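Local coordinates for putative uncharacterized protein (Coprinopsis cinerea, PDB 3W9A), which probably hydrolyses beta-glucans, as the catalytic domain of a family 131 glycoside hydrolase with a beta-jelly-roll fold, at residues A24-G28 with T29-Y33; P83-N86 with A87-Q91. One frame throughout, in Å; residues are numbered along the deposited sequence.

Contact 1. Residues A24-G28 with T29-Y33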
# COMPACT_ATOMS: atom_id res chain seq x y z
N ALA A 24 19.62 -11.40 7.93
CA ALA A 24 21.03 -11.19 8.28
C ALA A 24 21.63 -9.93 7.63
O ALA A 24 22.66 -9.43 8.10
CB ALA A 24 21.85 -12.41 7.87
N ASN A 25 21.00 -9.44 6.57
CA ASN A 25 21.52 -8.33 5.76
C ASN A 25 20.37 -7.41 5.36
O ASN A 25 19.83 -7.48 4.24
CB ASN A 25 22.22 -8.88 4.52
CG ASN A 25 22.90 -7.79 3.72
OD1 ASN A 25 23.56 -6.91 4.26
ND2 ASN A 25 22.75 -7.86 2.40
N GLN A 26 20.00 -6.55 6.29
CA GLN A 26 18.75 -5.83 6.18
C GLN A 26 19.00 -4.51 5.45
O GLN A 26 18.85 -3.42 6.02
CB GLN A 26 18.11 -5.63 7.55
CG GLN A 26 17.64 -6.92 8.18
CD GLN A 26 17.13 -6.76 9.59
OE1 GLN A 26 17.33 -7.65 10.45
NE2 GLN A 26 16.48 -5.66 9.86
N VAL A 27 19.32 -4.65 4.17
CA VAL A 27 19.67 -3.53 3.30
C VAL A 27 18.44 -2.97 2.59
O VAL A 27 17.39 -3.61 2.52
CB VAL A 27 20.78 -3.90 2.28
CG1 VAL A 27 22.05 -4.28 3.04
CG2 VAL A 27 20.36 -5.03 1.33
N GLY A 28 18.59 -1.75 2.09
CA GLY A 28 17.56 -1.08 1.33
C GLY A 28 16.43 -0.59 2.21
O GLY A 28 16.58 -0.45 3.43
N THR A 29 15.28 -0.34 1.60
CA THR A 29 14.16 0.24 2.31
C THR A 29 12.97 -0.69 2.54
O THR A 29 12.00 -0.29 3.15
CB THR A 29 13.67 1.48 1.55
OG1 THR A 29 13.65 1.18 0.14
CG2 THR A 29 14.62 2.69 1.82
N TYR A 30 13.03 -1.91 2.04
CA TYR A 30 11.91 -2.85 2.10
C TYR A 30 12.33 -4.24 2.53
O TYR A 30 13.27 -4.81 1.96
CB TYR A 30 11.26 -2.97 0.73
CG TYR A 30 10.39 -1.81 0.31
CD1 TYR A 30 9.09 -1.69 0.78
CD2 TYR A 30 10.85 -0.86 -0.59
CE1 TYR A 30 8.27 -0.64 0.37
CE2 TYR A 30 10.02 0.19 -1.00
CZ TYR A 30 8.74 0.28 -0.52
OH TYR A 30 7.91 1.30 -0.90
N GLN A 31 11.61 -4.80 3.50
CA GLN A 31 11.77 -6.20 3.90
C GLN A 31 10.94 -7.06 2.96
O GLN A 31 9.79 -6.74 2.66
CB GLN A 31 11.32 -6.43 5.31
CG GLN A 31 11.87 -5.45 6.31
CD GLN A 31 11.50 -5.79 7.73
OE1 GLN A 31 10.44 -6.34 8.00
NE2 GLN A 31 12.35 -5.42 8.65
N TRP A 32 11.52 -8.16 2.52
CA TRP A 32 10.85 -8.99 1.52
C TRP A 32 10.96 -10.44 2.00
O TRP A 32 12.00 -11.10 1.80
CB TRP A 32 11.50 -8.75 0.18
CG TRP A 32 11.04 -9.63 -0.95
CD1 TRP A 32 11.83 -10.27 -1.85
CD2 TRP A 32 9.70 -9.96 -1.29
NE1 TRP A 32 11.07 -10.97 -2.74
CE2 TRP A 32 9.75 -10.79 -2.43
CE3 TRP A 32 8.45 -9.59 -0.77
CZ2 TRP A 32 8.61 -11.29 -3.04
CZ3 TRP A 32 7.29 -10.08 -1.40
CH2 TRP A 32 7.38 -10.91 -2.51
N TYR A 33 9.93 -10.88 2.71
CA TYR A 33 9.84 -12.26 3.22
C TYR A 33 8.41 -12.83 3.21
O TYR A 33 8.26 -14.03 3.29
CB TYR A 33 10.43 -12.37 4.63
CG TYR A 33 9.69 -11.60 5.70
CD1 TYR A 33 8.71 -12.20 6.48
CD2 TYR A 33 9.96 -10.25 5.91
CE1 TYR A 33 8.03 -11.48 7.46
CE2 TYR A 33 9.29 -9.53 6.89
CZ TYR A 33 8.32 -10.13 7.66
OH TYR A 33 7.66 -9.38 8.62
O HOH W 1 15.38 -3.54 0.53
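Thr29 follows directly on Gly28 at the bend where a surface loop of the beta-jelly roll enters strand 30-34. Upstream, an inverse gamma turn centred on Gln26 curls the chain, with Val27 N donating a weak bond to Asn25 O, and Gly28 then takes a positive phi of 74°. No direct hydrogen bond joins 24-28 to 29-33; one water bridges the two arms of the bend. At Thr29 the backbone N is bound by the hydroxyl of Tyr12 and the carbonyl O by the indole NH of Trp5. Tyr30 N donates to the bridging water at 3.2 Å, and the same water lies 2.8 Å from Val27 O, probably donating to it. The CB of Tyr30 points away from the loop, and its ring meets Trp5 edge-to-face while OH hydrogen-bonds to Gly7 O. In Gln31 it is the far end of the side chain, extended about CB-CG (chi2 -175°), that approaches the loop. There it lies only loosely near the end of Gln26, and both residues touch Trp21. What fixes the Gln31 amide is a hydrogen bond from its NE2 to OE1 of Gln84.

Contact 2. Residues P83-N86 with A87-Q91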
# COMPACT_ATOMS: atom_id res chain seq x y z
N PRO A 83 8.20 -1.90 5.42
CA PRO A 83 9.27 -0.92 5.48
C PRO A 83 10.44 -1.41 6.30
O PRO A 83 10.24 -2.01 7.36
CB PRO A 83 8.61 0.27 6.18
CG PRO A 83 7.18 0.17 5.79
CD PRO A 83 6.90 -1.32 5.80
N GLN A 84 11.64 -1.19 5.80
CA GLN A 84 12.87 -1.40 6.55
C GLN A 84 13.39 -0.04 6.98
O GLN A 84 13.72 0.79 6.13
CB GLN A 84 13.92 -2.08 5.67
CG GLN A 84 15.29 -2.27 6.35
CD GLN A 84 15.24 -3.29 7.47
OE1 GLN A 84 14.93 -4.45 7.26
NE2 GLN A 84 15.61 -2.86 8.66
N THR A 85 13.44 0.19 8.29
CA THR A 85 13.94 1.45 8.86
C THR A 85 14.34 1.25 10.31
O THR A 85 13.82 0.35 10.96
CB THR A 85 12.87 2.57 8.81
OG1 THR A 85 13.38 3.76 9.40
CG2 THR A 85 11.59 2.17 9.52
N ASN A 86 15.24 2.09 10.80
CA ASN A 86 15.54 2.17 12.23
C ASN A 86 14.75 3.25 12.93
O ASN A 86 14.81 3.37 14.14
CB ASN A 86 17.02 2.46 12.47
CG ASN A 86 17.91 1.31 12.07
OD1 ASN A 86 17.48 0.15 11.91
ND2 ASN A 86 19.18 1.62 11.91
N ALA A 87 14.02 4.05 12.16
CA ALA A 87 13.20 5.13 12.70
C ALA A 87 11.97 4.66 13.45
O ALA A 87 11.53 3.53 13.27
CB ALA A 87 12.77 6.05 11.57
N ASN A 88 11.37 5.55 14.21
CA ASN A 88 10.10 5.27 14.85
C ASN A 88 8.96 5.69 13.93
O ASN A 88 8.71 6.88 13.75
CB ASN A 88 10.00 5.98 16.22
CG ASN A 88 8.86 5.46 17.08
OD1 ASN A 88 7.86 4.99 16.57
ND2 ASN A 88 9.01 5.56 18.39
N LEU A 89 8.27 4.71 13.36
CA LEU A 89 7.15 4.98 12.48
C LEU A 89 5.80 5.01 13.23
O LEU A 89 4.73 4.95 12.61
CB LEU A 89 7.10 3.93 11.37
CG LEU A 89 8.40 3.73 10.59
CD1 LEU A 89 8.20 2.64 9.53
CD2 LEU A 89 8.83 5.04 9.94
N GLY A 90 5.87 5.11 14.56
CA GLY A 90 4.69 4.99 15.38
C GLY A 90 4.65 5.94 16.57
O GLY A 90 4.03 5.62 17.59
N GLN A 91 5.29 7.09 16.44
CA GLN A 91 5.12 8.18 17.40
C GLN A 91 4.70 9.47 16.70
O GLN A 91 5.02 9.69 15.54
CB GLN A 91 6.41 8.41 18.17
CG GLN A 91 7.51 9.05 17.36
CD GLN A 91 8.79 9.22 18.13
OE1 GLN A 91 9.88 9.34 17.55
NE2 GLN A 91 8.67 9.24 19.43
O HOH W 2 12.43 0.90 13.38
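A side-chain-to-backbone turn, backed by a small apolar patch, shapes the long connection between strand 77-83 and strand 93-101, where Thr85 faces both Ala87 and Leu89. Thr85 OG1 accepts the backbone N-H of Ala87 at 2.8 Å with an N-H...O angle of 158°, a bond to the residue two positions on that makes an ST turn. With OG1 anti to the Thr85 backbone N (chi1 178°), the hydroxyl lies beside its own carbonyl carbon, within reach of the Ala87 N-H; the bond also brings Ala87 CB to 3.2 Å from Thr85 OG1. A water holds the same turn through the main chain, donating to Thr85 O and to Ala87 O, each at 2.8 Å. The other branch of Thr85 meets Leu89. The two side chains approach tip to tip, Thr85 CG2 lying 3.4 Å from Leu89 CD1, a methyl-methyl distance shorter than the sum of the van der Waals radii. The same methyl, Leu89 CD1, packs against Pro83 CB at 4.1 Å. Just beyond, Asn88 OD1 accepts Gly90 N at 2.8 Å, an Asx turn whose donor is tilted 20° from the carbonyl plane. Leu89 itself is tied down at both backbone ends, its N to Ser196 OG and its O to the hydroxyl of Tyr96 on strand 93-101. Strand 3-6 lines the apolar side: Trp5 touches Pro83 and Thr85, and Val4 touches Ala87 and Leu89.

Overall arrangement
The two contacts are neighbouring surface turns with centres about 13 Å apart on one side of the jelly roll. Contact 1 leads into strand 30-34 and contact 2 leaves strand 77-83, its antiparallel partner, so both lie at the same end of one strand pair. Gln84 joins them: its backbone N probably donates to Thr29 O at 2.8 Å. Trp5 of strand 3-6 serves both. In contact 1 Tyr30 and Gln31 on the strand are buried, Gln26 and Gly28 exposed; in contact 2 Pro83 and Leu89 are buried and Asn86 is exposed. Both use a bridging water and outside partners, but contact 2 alone adds a direct hydrogen bond between its segments and an apolar cluster.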